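Side-chain contacts in TetR family transcriptional regulator (Streptomyces coelicolor, PDB 6SRN), which probably represses transcription by binding operator DNA, controlling antibiotic production in response to a furan-carboxylic acid bacterial hormone: residues A[91-94]-A[95-99]; A[154-157]-A[158-162]. One frame throughout, in Å; residues are numbered along the deposited sequence.

Contact 1. Residues A[91-94]-A[95-99]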
ATOM      1  N   ALA A  91     -22.745   2.350  -6.845  1.00 12.27           N
ATOM      2  CA  ALA A  91     -22.518   3.585  -6.080  1.00 11.20           C
ATOM      3  C   ALA A  91     -22.224   4.711  -7.046  1.00 10.97           C
ATOM      4  O   ALA A  91     -22.712   5.839  -6.905  1.00 10.90           O
ATOM      5  CB  ALA A  91     -21.379   3.400  -5.095  1.00 11.44           C
ATOM      6  N   MET A  92     -21.422   4.432  -8.067  1.00 10.72           N
ATOM      7  CA  MET A  92     -21.094   5.479  -9.032  1.00 10.92           C
ATOM      8  C   MET A  92     -22.307   5.931  -9.813  1.00 11.03           C
ATOM      9  O   MET A  92     -22.469   7.112 -10.064  1.00  9.79           O
ATOM     10  CB  MET A  92     -19.951   5.078  -9.966  1.00 11.90           C
ATOM     11  CG  MET A  92     -19.195   6.313 -10.475  1.00 13.44           C
ATOM     12  SD  MET A  92     -17.575   5.935 -11.175  1.00 17.28           S
ATOM     13  CE  MET A  92     -18.233   5.412 -12.711  1.00 16.31           C
ATOM     14  N   GLU A  93     -23.192   4.967 -10.120  1.00 11.14           N
ATOM     15  CA  GLU A  93     -24.449   5.279 -10.783  1.00 13.49           C
ATOM     16  C   GLU A  93     -25.343   6.127  -9.898  1.00 12.16           C
ATOM     17  O   GLU A  93     -25.957   7.061 -10.377  1.00 12.19           O
ATOM     18  CB  GLU A  93     -25.164   3.986 -11.222  1.00 14.84           C
ATOM     19  CG  GLU A  93     -26.447   4.201 -12.033  1.00 17.02           C
ATOM     20  CD  GLU A  93     -26.214   4.864 -13.392  1.00 16.80           C
ATOM     21  OE1 GLU A  93     -25.049   5.123 -13.805  1.00 20.60           O
ATOM     22  OE2 GLU A  93     -27.227   5.167 -14.060  1.00 20.82           O
ATOM     23  N   GLU A  94     -25.406   5.813  -8.611  1.00 12.50           N
ATOM     24  CA  GLU A  94     -26.226   6.604  -7.677  1.00 12.59           C
ATOM     25  C   GLU A  94     -25.749   8.084  -7.639  1.00 12.24           C
ATOM     26  O   GLU A  94     -26.545   9.015  -7.576  1.00 11.98           O
ATOM     27  CB  GLU A  94     -26.115   5.964  -6.297  1.00 15.97           C
ATOM     28  CG  GLU A  94     -26.910   6.614  -5.178  1.00 19.76           C
ATOM     29  CD  GLU A  94     -26.595   5.970  -3.845  1.00 23.45           C
ATOM     30  OE1 GLU A  94     -26.492   4.721  -3.791  1.00 29.81           O
ATOM     31  OE2 GLU A  94     -26.432   6.704  -2.854  1.00 27.05           O
ATOM     32  N   ILE A  95     -24.431   8.265  -7.682  1.00 11.68           N
ATOM     33  CA  ILE A  95     -23.846   9.601  -7.658  1.00 11.55           C
ATOM     34  C   ILE A  95     -24.080  10.348  -8.987  1.00 12.04           C
ATOM     35  O   ILE A  95     -24.438  11.535  -9.053  1.00 12.17           O
ATOM     36  CB  ILE A  95     -22.333   9.501  -7.342  1.00 11.09           C
ATOM     37  CG1 ILE A  95     -22.124   9.011  -5.906  1.00 11.10           C
ATOM     38  CG2 ILE A  95     -21.670  10.846  -7.521  1.00 12.14           C
ATOM     39  CD1 ILE A  95     -20.782   8.399  -5.647  1.00 11.34           C
ATOM     40  N   ARG A  96     -23.927   9.611 -10.069  1.00 12.64           N
ATOM     41  CA  ARG A  96     -24.103  10.175 -11.400  1.00 14.37           C
ATOM     42  C   ARG A  96     -25.491  10.746 -11.623  1.00 13.76           C
ATOM     43  O   ARG A  96     -25.635  11.852 -12.158  1.00 13.83           O
ATOM     44  CB  ARG A  96     -23.842   9.092 -12.464  1.00 15.86           C
ATOM     45  CG  ARG A  96     -23.893   9.624 -13.882  1.00 18.10           C
ATOM     46  CD  ARG A  96     -23.878   8.497 -14.920  1.00 18.76           C
ATOM     47  NE  ARG A  96     -25.128   7.760 -14.955  1.00 20.59           N
ATOM     48  CZ  ARG A  96     -26.228   8.198 -15.572  1.00 23.95           C
ATOM     49  NH1 ARG A  96     -26.216   9.368 -16.229  1.00 25.92           N
ATOM     50  NH2 ARG A  96     -27.344   7.463 -15.558  1.00 24.65           N
ATOM     51  N   ILE A  97     -26.488   9.994 -11.235  1.00 13.68           N
ATOM     52  CA  ILE A  97     -27.843  10.441 -11.507  1.00 15.26           C
ATOM     53  C   ILE A  97     -28.241  11.664 -10.656  1.00 15.42           C
ATOM     54  O   ILE A  97     -29.272  12.290 -10.892  1.00 15.76           O
ATOM     55  CB  ILE A  97     -28.839   9.297 -11.437  1.00 16.42           C
ATOM     56  CG1 ILE A  97     -29.065   8.790 -10.021  1.00 16.83           C
ATOM     57  CG2 ILE A  97     -28.389   8.156 -12.327  1.00 17.18           C
ATOM     58  CD1 ILE A  97     -30.422   8.159  -9.886  1.00 18.19           C
ATOM     59  N   GLN A  98     -27.400  12.038  -9.707  1.00 14.87           N
ATOM     60  CA  GLN A  98     -27.642  13.278  -8.959  1.00 14.39           C
ATOM     61  C   GLN A  98     -27.000  14.496  -9.590  1.00 14.44           C
ATOM     62  O   GLN A  98     -27.192  15.630  -9.122  1.00 15.62           O
ATOM     63  CB  GLN A  98     -27.194  13.056  -7.560  1.00 15.83           C
ATOM     64  CG  GLN A  98     -28.112  12.058  -6.912  1.00 17.13           C
ATOM     65  CD  GLN A  98     -27.711  11.855  -5.482  1.00 18.21           C
ATOM     66  OE1 GLN A  98     -26.953  10.945  -5.153  1.00 21.74           O
ATOM     67  NE2 GLN A  98     -28.255  12.693  -4.597  1.00 18.63           N
ATOM     68  N   GLY A  99     -26.301  14.303 -10.700  1.00 12.22           N
ATOM     69  CA  GLY A  99     -25.800  15.409 -11.453  1.00 12.07           C
ATOM     70  C   GLY A  99     -24.490  15.951 -10.977  1.00 10.93           C
ATOM     71  O   GLY A  99     -24.126  17.071 -11.327  1.00 11.57           O
TER

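Contact 2. Residues A[154-157]-A[158-162]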
ATOM      1  N   PRO A 154     -15.229   8.423 -15.683  1.00 10.33           N
ATOM      2  CA  PRO A 154     -15.445   9.846 -15.376  1.00  9.54           C
ATOM      3  C   PRO A 154     -14.252  10.742 -15.584  1.00  9.00           C
ATOM      4  O   PRO A 154     -14.419  11.901 -15.904  1.00  9.82           O
ATOM      5  CB  PRO A 154     -15.893   9.836 -13.901  1.00 10.34           C
ATOM      6  CG  PRO A 154     -15.438   8.540 -13.389  1.00 10.59           C
ATOM      7  CD  PRO A 154     -15.535   7.567 -14.527  1.00 10.76           C
ATOM      8  N   LEU A 155     -13.035  10.228 -15.422  1.00  8.79           N
ATOM      9  CA  LEU A 155     -11.884  11.031 -15.675  1.00  9.00           C
ATOM     10  C   LEU A 155     -11.745  11.367 -17.171  1.00  9.13           C
ATOM     11  O   LEU A 155     -11.302  12.469 -17.500  1.00  9.38           O
ATOM     12  CB  LEU A 155     -10.629  10.326 -15.166  1.00  8.98           C
ATOM     13  CG  LEU A 155     -10.507  10.354 -13.637  1.00  9.15           C
ATOM     14  CD1 LEU A 155      -9.426   9.357 -13.208  1.00  9.53           C
ATOM     15  CD2 LEU A 155     -10.218  11.731 -13.080  1.00  9.71           C
ATOM     16  N   GLN A 156     -12.128  10.442 -18.054  1.00  9.85           N
ATOM     17  CA  GLN A 156     -12.196  10.747 -19.506  1.00 10.74           C
ATOM     18  C   GLN A 156     -13.201  11.826 -19.777  1.00 10.94           C
ATOM     19  O   GLN A 156     -12.949  12.723 -20.570  1.00 10.33           O
ATOM     20  CB  GLN A 156     -12.533   9.523 -20.333  1.00 12.30           C
ATOM     21  CG  GLN A 156     -12.574   9.794 -21.826  1.00 15.58           C
ATOM     22  CD  GLN A 156     -11.262  10.339 -22.362  1.00 17.79           C
ATOM     23  OE1 GLN A 156     -10.182   9.912 -21.944  1.00 19.82           O
ATOM     24  NE2 GLN A 156     -11.354  11.299 -23.299  1.00 20.34           N
ATOM     25  N   ASP A 157     -14.365  11.736 -19.151  1.00 10.25           N
ATOM     26  CA  ASP A 157     -15.371  12.775 -19.316  1.00 10.62           C
ATOM     27  C   ASP A 157     -14.861  14.128 -18.827  1.00 10.23           C
ATOM     28  O   ASP A 157     -15.159  15.179 -19.406  1.00 10.05           O
ATOM     29  CB  ASP A 157     -16.654  12.413 -18.569  1.00 11.21           C
ATOM     30  CG  ASP A 157     -17.438  11.272 -19.249  1.00 12.14           C
ATOM     31  OD1 ASP A 157     -17.144  10.877 -20.403  1.00 13.23           O
ATOM     32  OD2 ASP A 157     -18.334  10.759 -18.577  1.00 15.63           O
ATOM     33  N   ALA A 158     -14.136  14.106 -17.697  1.00  9.74           N
ATOM     34  CA  ALA A 158     -13.590  15.332 -17.140  1.00 10.06           C
ATOM     35  C   ALA A 158     -12.638  15.973 -18.135  1.00 10.91           C
ATOM     36  O   ALA A 158     -12.672  17.183 -18.340  1.00 10.65           O
ATOM     37  CB  ALA A 158     -12.837  15.047 -15.827  1.00  9.42           C
ATOM     38  N   ARG A 159     -11.799  15.147 -18.764  1.00 11.39           N
ATOM     39  CA  ARG A 159     -10.879  15.665 -19.793  1.00 12.57           C
ATOM     40  C   ARG A 159     -11.654  16.317 -20.943  1.00 12.84           C
ATOM     41  O   ARG A 159     -11.371  17.442 -21.315  1.00 12.31           O
ATOM     42  CB  ARG A 159      -9.950  14.591 -20.341  1.00 13.87           C
ATOM     43  CG  ARG A 159      -9.124  15.146 -21.522  1.00 15.80           C
ATOM     44  CD  ARG A 159      -7.918  14.365 -21.976  1.00 19.29           C
ATOM     45  NE  ARG A 159      -8.235  13.035 -22.456  1.00 22.88           N
ATOM     46  CZ  ARG A 159      -7.335  12.169 -22.937  1.00 25.22           C
ATOM     47  NH1 ARG A 159      -6.034  12.494 -23.016  1.00 27.39           N
ATOM     48  NH2 ARG A 159      -7.735  10.971 -23.337  1.00 25.62           N
ATOM     49  N   GLU A 160     -12.600  15.589 -21.516  1.00 12.70           N
ATOM     50  CA  GLU A 160     -13.394  16.079 -22.664  1.00 13.64           C
ATOM     51  C   GLU A 160     -14.179  17.341 -22.321  1.00 13.36           C
ATOM     52  O   GLU A 160     -14.446  18.200 -23.190  1.00 11.98           O
ATOM     53  CB  GLU A 160     -14.412  15.023 -23.056  1.00 15.42           C
ATOM     54  CG  GLU A 160     -13.995  13.937 -24.027  1.00 17.89           C
ATOM     55  CD  GLU A 160     -15.199  13.601 -24.961  1.00 18.78           C
ATOM     56  OE1 GLU A 160     -16.267  13.190 -24.458  1.00 20.41           O
ATOM     57  OE2 GLU A 160     -15.127  13.780 -26.194  1.00 25.67           O
ATOM     58  N   ALA A 161     -14.604  17.418 -21.070  1.00 12.43           N
ATOM     59  CA  ALA A 161     -15.369  18.532 -20.558  1.00 12.66           C
ATOM     60  C   ALA A 161     -14.521  19.783 -20.316  1.00 13.17           C
ATOM     61  O   ALA A 161     -15.044  20.846 -20.123  1.00 14.37           O
ATOM     62  CB  ALA A 161     -16.049  18.133 -19.263  1.00 12.97           C
ATOM     63  N   GLY A 162     -13.205  19.654 -20.262  1.00 11.33           N
ATOM     64  CA  GLY A 162     -12.361  20.782 -19.873  1.00 12.03           C
ATOM     65  C   GLY A 162     -12.207  20.972 -18.369  1.00 12.67           C
ATOM     66  O   GLY A 162     -11.752  22.021 -17.890  1.00 12.69           O
TER
HETATM   67  O   HOH W   1     -15.361  11.434 -22.613  1.00 38.99           O

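Contact 1. Residues A[91-94]-A[95-99]
The carboxylate of Glu93 lies at the edge of the Arg96 guanidinium, near its plane, the two side chains running side by side in an i to i+3 salt bridge. Arg96 grips it side-on with two nitrogens, NE reaching OE1 of Glu93 at 2.9 Å and NH2 reaching OE2 at 2.7 Å. Both hydrogen bonds are nearly straight (171° at the hydrogen), yet the two flat groups are turned 37° apart: OE1 is met from above the carboxylate plane and OE2 on its syn side, somewhat out of plane. A bend at chi2 of Glu93 (65°) folds its carboxylate forward along the helix, and a bend at chi3 of Arg96 turns the guanidinium to meet it. CG2 of Ile97 lies 3.6 Å from OE2 of Glu93, beside the bridge. Ile97 N closes the turn on Glu93 O at 3.1 Å, and beyond it Gly99, with positive phi, is where the chain leaves helical angles, in a Schellman motif. OE2 of Glu94 forms a salt bridge with NH1 of Arg112 on helix 102-119. Ile95 rests on Glu108 and Arg112 of that helix, while Met92 packs on its Thr105 and Met109 and on Leu150 of helix 145-161.

Contact 2. Residues A[154-157]-A[158-162]
Gln156 and Arg159 meet one turn apart in the last stretch of helix 145-161, which gives way at Gly162 to a Schellman motif, in the all-helical ligand-binding domain of a TetR-type regulator. Arg159 NH2 donates to Gln156 OE1 at 3.0 Å. The nitrogen sits in the carbonyl plane of the amide, on a lone pair, but the bond is bent to 143° at the hydrogen, and OE1 is tilted 26° from the guanidinium plane. A single bond thus joins two flat groups that stand steeply to each other. The bend at chi2 of Gln156 (58°) carries the amide along the helix to the guanidinium edge; Arg159 NH1 has a further, weak and long ion pair with Asp169. Along the backbone, the carbonyls of Pro154, Leu155, Gln156 and Asp157 each receive the N-H four residues on, the last from Ala161 N at 2.8 Å. Gly162 N turns back to Arg159 O at 3.1 Å, and its positive phi takes the chain out of the helix. Leu155 packs on Leu103 and Ala174, and Ala158 on Pro102, so the buried flank of the turn faces helices 102-119 and 170-192. On the exposed flank OD1 of Asp157 and OE1 of Glu160 lie 4.7 Å apart, like charges whose repulsion the water between them probably eases. That water donates to both oxygens, at 2.9 Å from Asp157 OD1 and 2.7 Å from Glu160 OE1.

In the fold
Both contacts finish a helix with a glycine Schellman motif and set an arginine three residues after its polar partner. Contact 1, at the end of helix 88-96, is a surface contact, and its pairing is ionic and two-pronged; contact 2, ending helix 145-161, is partly buried, and its pairing is a single neutral-to-charged bond, with a water joining two acids nearby. Helix 102-119 packs against both, and the helices also touch directly, Met92 CE lying 3.9 Å from Pro154 CD. Their centres are about 16 Å apart. The side chains of Met92 and Leu155 are each about 11 Å from the bound furan ligand, and neither is among the residues lining its pocket.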